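PDB 1B9B: protein (triosephosphate isomerase) from Thermotoga maritima, which catalyses the interconversion of dihydroxyacetone phosphate and glyceraldehyde 3-phosphate as a triosephosphate isomerase, a step of glycolysis and gluconeogenesis. Local coordinates for residues L26-V40 with E241-I254. Numbering follows the deposited sequence.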
loop_
_atom_site.group_PDB
_atom_site.type_symbol
_atom_site.label_atom_id
_atom_site.label_comp_id
_atom_site.label_asym_id
_atom_site.label_seq_id
_atom_site.Cartn_x
_atom_site.Cartn_y
_atom_site.Cartn_z
ATOM N N LEU B 26 -5.446 36.699 -25.583
ATOM C CA LEU B 26 -5.347 36.309 -26.983
ATOM C C LEU B 26 -6.643 35.605 -27.383
ATOM O O LEU B 26 -7.339 36.017 -28.315
ATOM C CB LEU B 26 -4.146 35.368 -27.164
ATOM C CG LEU B 26 -4.086 34.445 -28.384
ATOM C CD1 LEU B 26 -4.208 35.257 -29.656
ATOM C CD2 LEU B 26 -2.780 33.673 -28.371
ATOM N N LEU B 27 -6.967 34.552 -26.645
ATOM C CA LEU B 27 -8.161 33.775 -26.896
ATOM C C LEU B 27 -9.446 34.566 -26.725
ATOM O O LEU B 27 -10.308 34.532 -27.594
ATOM C CB LEU B 27 -8.179 32.556 -25.977
ATOM C CG LEU B 27 -7.255 31.420 -26.409
ATOM C CD1 LEU B 27 -5.924 31.984 -26.867
ATOM C CD2 LEU B 27 -7.075 30.444 -25.271
ATOM N N VAL B 28 -9.584 35.283 -25.616
ATOM C CA VAL B 28 -10.815 36.036 -25.385
ATOM C C VAL B 28 -11.292 36.758 -26.639
ATOM O O VAL B 28 -12.492 36.956 -26.828
ATOM C CB VAL B 28 -10.656 37.072 -24.249
ATOM C CG1 VAL B 28 -11.954 37.833 -24.061
ATOM C CG2 VAL B 28 -10.272 36.373 -22.954
ATOM N N ASN B 29 -10.351 37.133 -27.501
ATOM C CA ASN B 29 -10.675 37.839 -28.739
ATOM C C ASN B 29 -10.765 36.932 -29.972
ATOM O O ASN B 29 -11.654 37.116 -30.809
ATOM C CB ASN B 29 -9.656 38.958 -28.971
ATOM C CG ASN B 29 -9.820 40.105 -27.987
ATOM O OD1 ASN B 29 -10.771 40.886 -28.075
ATOM N ND2 ASN B 29 -8.901 40.206 -27.035
ATOM N N GLU B 30 -9.856 35.963 -30.087
ATOM C CA GLU B 30 -9.868 35.021 -31.214
ATOM C C GLU B 30 -11.216 34.298 -31.272
ATOM O O GLU B 30 -11.935 34.379 -32.265
ATOM C CB GLU B 30 -8.751 33.982 -31.068
ATOM C CG GLU B 30 -7.346 34.550 -31.097
ATOM C CD GLU B 30 -6.969 35.081 -32.457
ATOM O OE1 GLU B 30 -7.706 35.944 -32.969
ATOM O OE2 GLU B 30 -5.940 34.638 -33.016
ATOM N N LEU B 31 -11.553 33.591 -30.198
ATOM C CA LEU B 31 -12.813 32.862 -30.124
ATOM C C LEU B 31 -13.866 33.757 -29.487
ATOM O O LEU B 31 -14.395 33.437 -28.429
ATOM C CB LEU B 31 -12.646 31.593 -29.276
ATOM C CG LEU B 31 -11.494 30.619 -29.548
ATOM C CD1 LEU B 31 -11.242 30.542 -31.042
ATOM C CD2 LEU B 31 -10.239 31.070 -28.826
ATOM N N HIS B 32 -14.177 34.873 -30.137
ATOM C CA HIS B 32 -15.146 35.819 -29.594
ATOM C C HIS B 32 -16.598 35.545 -29.958
ATOM O O HIS B 32 -17.487 35.681 -29.118
ATOM C CB HIS B 32 -14.769 37.247 -30.013
ATOM C CG HIS B 32 -15.685 38.301 -29.470
ATOM N ND1 HIS B 32 -16.938 38.543 -29.994
ATOM C CD2 HIS B 32 -15.538 39.165 -28.437
ATOM C CE1 HIS B 32 -17.521 39.511 -29.308
ATOM N NE2 HIS B 32 -16.694 39.905 -28.357
ATOM N N ASP B 33 -16.851 35.165 -31.206
ATOM C CA ASP B 33 -18.222 34.896 -31.637
ATOM C C ASP B 33 -18.659 33.468 -31.318
ATOM O O ASP B 33 -19.838 33.129 -31.428
ATOM C CB ASP B 33 -18.361 35.154 -33.142
ATOM N N VAL B 34 -17.701 32.638 -30.915
ATOM C CA VAL B 34 -17.960 31.242 -30.589
ATOM C C VAL B 34 -18.906 31.076 -29.405
ATOM O O VAL B 34 -18.503 31.231 -28.256
ATOM C CB VAL B 34 -16.648 30.514 -30.270
ATOM C CG1 VAL B 34 -16.913 29.043 -30.051
ATOM C CG2 VAL B 34 -15.659 30.716 -31.402
ATOM N N LYS B 35 -20.163 30.749 -29.694
ATOM C CA LYS B 35 -21.175 30.558 -28.657
ATOM C C LYS B 35 -22.020 29.301 -28.890
ATOM O O LYS B 35 -23.042 29.107 -28.235
ATOM C CB LYS B 35 -22.091 31.784 -28.586
ATOM N N GLU B 36 -21.590 28.450 -29.819
ATOM C CA GLU B 36 -22.321 27.222 -30.134
ATOM C C GLU B 36 -21.849 26.034 -29.303
ATOM O O GLU B 36 -22.346 24.916 -29.450
ATOM C CB GLU B 36 -22.194 26.882 -31.624
ATOM C CG GLU B 36 -21.157 27.701 -32.373
ATOM C CD GLU B 36 -21.586 29.145 -32.568
ATOM O OE1 GLU B 36 -22.776 29.454 -32.342
ATOM O OE2 GLU B 36 -20.736 29.973 -32.955
ATOM N N PHE B 37 -20.880 26.278 -28.433
ATOM C CA PHE B 37 -20.368 25.237 -27.563
ATOM C C PHE B 37 -19.467 25.862 -26.508
ATOM O O PHE B 37 -19.314 27.086 -26.467
ATOM C CB PHE B 37 -19.641 24.166 -28.383
ATOM C CG PHE B 37 -18.388 24.639 -29.048
ATOM C CD1 PHE B 37 -17.190 24.679 -28.350
ATOM C CD2 PHE B 37 -18.396 25.002 -30.388
ATOM C CE1 PHE B 37 -16.011 25.066 -28.978
ATOM C CE2 PHE B 37 -17.223 25.390 -31.025
ATOM C CZ PHE B 37 -16.027 25.420 -30.318
ATOM N N GLU B 38 -18.867 25.040 -25.655
ATOM C CA GLU B 38 -18.041 25.581 -24.593
ATOM C C GLU B 38 -16.569 25.273 -24.636
ATOM O O GLU B 38 -16.157 24.121 -24.783
ATOM C CB GLU B 38 -18.601 25.145 -23.247
ATOM C CG GLU B 38 -20.058 25.473 -23.117
ATOM C CD GLU B 38 -20.612 25.090 -21.783
ATOM O OE1 GLU B 38 -20.298 25.785 -20.799
ATOM O OE2 GLU B 38 -21.352 24.086 -21.717
ATOM N N ILE B 39 -15.777 26.333 -24.516
ATOM C CA ILE B 39 -14.331 26.203 -24.490
ATOM C C ILE B 39 -14.000 26.421 -23.017
ATOM O O ILE B 39 -14.469 27.382 -22.401
ATOM C CB ILE B 39 -13.607 27.293 -25.338
ATOM C CG1 ILE B 39 -14.391 27.603 -26.616
ATOM C CG2 ILE B 39 -12.216 26.808 -25.715
ATOM C CD1 ILE B 39 -15.584 28.518 -26.400
ATOM N N VAL B 40 -13.216 25.518 -22.446
ATOM C CA VAL B 40 -12.852 25.625 -21.046
ATOM C C VAL B 40 -11.347 25.601 -20.905
ATOM O O VAL B 40 -10.669 24.748 -21.480
ATOM C CB VAL B 40 -13.461 24.461 -20.219
ATOM C CG1 VAL B 40 -12.807 24.391 -18.845
ATOM C CG2 VAL B 40 -14.966 24.661 -20.069
ATOM N N GLU B 241 -1.320 27.835 -29.614
ATOM C CA GLU B 241 -2.485 28.438 -30.260
ATOM C C GLU B 241 -3.238 27.346 -31.005
ATOM O O GLU B 241 -4.374 27.550 -31.446
ATOM C CB GLU B 241 -2.077 29.530 -31.260
ATOM C CG GLU B 241 -1.204 30.650 -30.704
ATOM C CD GLU B 241 0.286 30.307 -30.717
ATOM O OE1 GLU B 241 0.647 29.192 -31.165
ATOM O OE2 GLU B 241 1.094 31.158 -30.281
ATOM N N SER B 242 -2.589 26.189 -31.151
ATOM C CA SER B 242 -3.195 25.052 -31.833
ATOM C C SER B 242 -4.538 24.778 -31.161
ATOM O O SER B 242 -5.444 24.197 -31.756
ATOM C CB SER B 242 -2.284 23.830 -31.736
ATOM O OG SER B 242 -2.001 23.538 -30.386
ATOM N N PHE B 243 -4.650 25.216 -29.912
ATOM C CA PHE B 243 -5.879 25.066 -29.154
ATOM C C PHE B 243 -6.954 25.857 -29.892
ATOM O O PHE B 243 -8.084 25.397 -30.051
ATOM C CB PHE B 243 -5.704 25.636 -27.748
ATOM C CG PHE B 243 -6.934 25.520 -26.890
ATOM C CD1 PHE B 243 -7.287 24.300 -26.314
ATOM C CD2 PHE B 243 -7.751 26.627 -26.671
ATOM C CE1 PHE B 243 -8.438 24.187 -25.533
ATOM C CE2 PHE B 243 -8.906 26.522 -25.890
ATOM C CZ PHE B 243 -9.249 25.302 -25.322
ATOM N N ILE B 244 -6.586 27.052 -30.350
ATOM C CA ILE B 244 -7.509 27.926 -31.078
ATOM C C ILE B 244 -7.883 27.296 -32.422
ATOM O O ILE B 244 -8.909 27.631 -33.018
ATOM C CB ILE B 244 -6.878 29.311 -31.344
ATOM C CG1 ILE B 244 -6.082 29.770 -30.117
ATOM C CG2 ILE B 244 -7.974 30.322 -31.665
ATOM C CD1 ILE B 244 -5.283 31.047 -30.330
ATOM N N GLU B 245 -7.035 26.384 -32.889
ATOM C CA GLU B 245 -7.262 25.684 -34.144
ATOM C C GLU B 245 -8.363 24.657 -33.884
ATOM O O GLU B 245 -9.406 24.656 -34.543
ATOM C CB GLU B 245 -5.974 24.978 -34.569
ATOM C CG GLU B 245 -5.800 24.809 -36.068
ATOM C CD GLU B 245 -4.486 24.128 -36.425
ATOM O OE1 GLU B 245 -3.428 24.563 -35.914
ATOM O OE2 GLU B 245 -4.511 23.163 -37.223
ATOM N N LEU B 246 -8.112 23.787 -32.908
ATOM C CA LEU B 246 -9.061 22.754 -32.514
ATOM C C LEU B 246 -10.429 23.382 -32.333
ATOM O O LEU B 246 -11.430 22.853 -32.802
ATOM C CB LEU B 246 -8.640 22.130 -31.192
ATOM C CG LEU B 246 -7.284 21.443 -31.172
ATOM C CD1 LEU B 246 -6.926 21.052 -29.748
ATOM C CD2 LEU B 246 -7.334 20.232 -32.070
ATOM N N ALA B 247 -10.460 24.513 -31.639
ATOM C CA ALA B 247 -11.709 25.217 -31.389
ATOM C C ALA B 247 -12.394 25.560 -32.706
ATOM O O ALA B 247 -13.624 25.611 -32.785
ATOM C CB ALA B 247 -11.443 26.489 -30.583
ATOM N N ARG B 248 -11.583 25.791 -33.738
ATOM C CA ARG B 248 -12.085 26.134 -35.065
ATOM C C ARG B 248 -12.754 24.899 -35.650
ATOM O O ARG B 248 -13.921 24.941 -36.050
ATOM C CB ARG B 248 -10.931 26.576 -35.977
ATOM C CG ARG B 248 -11.167 27.902 -36.708
ATOM C CD ARG B 248 -10.377 29.045 -36.073
ATOM N NE ARG B 248 -11.069 30.327 -36.207
ATOM C CZ ARG B 248 -10.624 31.484 -35.724
ATOM N NH1 ARG B 248 -9.469 31.544 -35.067
ATOM N NH2 ARG B 248 -11.346 32.585 -35.883
ATOM N N ILE B 249 -11.995 23.806 -35.688
ATOM C CA ILE B 249 -12.464 22.524 -36.198
ATOM C C ILE B 249 -13.829 22.160 -35.617
ATOM O O ILE B 249 -14.782 21.885 -36.351
ATOM C CB ILE B 249 -11.470 21.416 -35.838
ATOM C CG1 ILE B 249 -10.097 21.769 -36.408
ATOM C CG2 ILE B 249 -11.961 20.084 -36.352
ATOM C CD1 ILE B 249 -9.003 20.803 -36.035
ATOM N N MET B 250 -13.919 22.161 -34.294
ATOM C CA MET B 250 -15.160 21.834 -33.622
ATOM C C MET B 250 -16.337 22.693 -34.084
ATOM O O MET B 250 -17.489 22.243 -34.075
ATOM C CB MET B 250 -14.987 21.980 -32.110
ATOM C CG MET B 250 -14.844 20.652 -31.385
ATOM S SD MET B 250 -15.072 20.799 -29.603
ATOM C CE MET B 250 -16.631 21.696 -29.554
ATOM N N ARG B 251 -16.050 23.926 -34.486
ATOM C CA ARG B 251 -17.095 24.839 -34.932
ATOM C C ARG B 251 -17.677 24.388 -36.273
ATOM O O ARG B 251 -18.828 24.689 -36.605
ATOM C CB ARG B 251 -16.523 26.251 -35.055
ATOM C CG ARG B 251 -17.535 27.345 -34.802
ATOM C CD ARG B 251 -18.723 27.234 -35.736
ATOM N NE ARG B 251 -19.671 28.326 -35.549
ATOM C CZ ARG B 251 -19.332 29.614 -35.551
ATOM N NH1 ARG B 251 -18.062 29.976 -35.726
ATOM N NH2 ARG B 251 -20.267 30.545 -35.390
ATOM N N GLY B 252 -16.870 23.651 -37.032
ATOM C CA GLY B 252 -17.303 23.171 -38.328
ATOM C C GLY B 252 -17.950 21.810 -38.230
ATOM O O GLY B 252 -17.676 20.920 -39.034
ATOM N N VAL B 253 -18.813 21.647 -37.236
ATOM C CA VAL B 253 -19.506 20.390 -37.013
ATOM C C VAL B 253 -20.781 20.743 -36.285
ATOM O O VAL B 253 -21.463 19.885 -35.731
ATOM C CB VAL B 253 -18.662 19.435 -36.148
ATOM C CG1 VAL B 253 -19.421 18.174 -35.878
ATOM C CG2 VAL B 253 -17.366 19.090 -36.863
ATOM N N ILE B 254 -21.101 22.030 -36.300
ATOM C CA ILE B 254 -22.301 22.515 -35.639
ATOM C C ILE B 254 -23.042 23.488 -36.545
ATOM O O ILE B 254 -22.442 24.115 -37.418
ATOM C CB ILE B 254 -21.952 23.232 -34.331
ATOM C CG1 ILE B 254 -20.957 22.392 -33.531
ATOM C CG2 ILE B 254 -23.213 23.462 -33.520
ATOM C CD1 ILE B 254 -20.431 23.081 -32.291
#
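I244 packs against L27 and L31, and F37 against M250, where the last helix of the TIM barrel, 242-251, lies beside the first, 17-30, and against the chain that runs from it into strand 38-42. The short helical segments run nearly parallel, their axes crossing at -24° and 11.1 Å apart, and apolar side chains meet between them. I244 points its CD1 between L26 and L27, 3.6 Å from L27 CD1, while its CG2 branch meets both methyls of L31 and the CB of E30. Deeper in, I39 CG2 approaches F243 CE2 and CZ obliquely; L7 of strand 6-10 also touches F243, A247 and M250, which places this layer between the outer helices and the barrel wall. The F37 ring is sandwiched: M250 CE sits over one face, 3.4 Å from the ring centroid, in a CH-pi contact, with the sulfur higher above the same face, and V34 CG1 covers the opposite face. With chi1 at 66°, CG lies between the backbone N and the carbonyl carbon, which brings F37 CZ, at the ring edge, 3.4 Å from A247 O and leaves CD2 beside I254 CD1. Replacing F37 with an alanine is likely to open a gap between V34 and M250 and leave the methionine methyl without its aromatic partner. The outer side is looser and polar. R248 reaches back toward helix 17-30, yet its NH1 stays 5.1 Å from E30 OE2, opposite charges that are not in contact and probably attract only weakly. At the far end E36 and R251 form a salt bridge, the carboxylate and guanidinium planes only 15° apart, with E36 OE2 over the guanidinium face on the NH2 side.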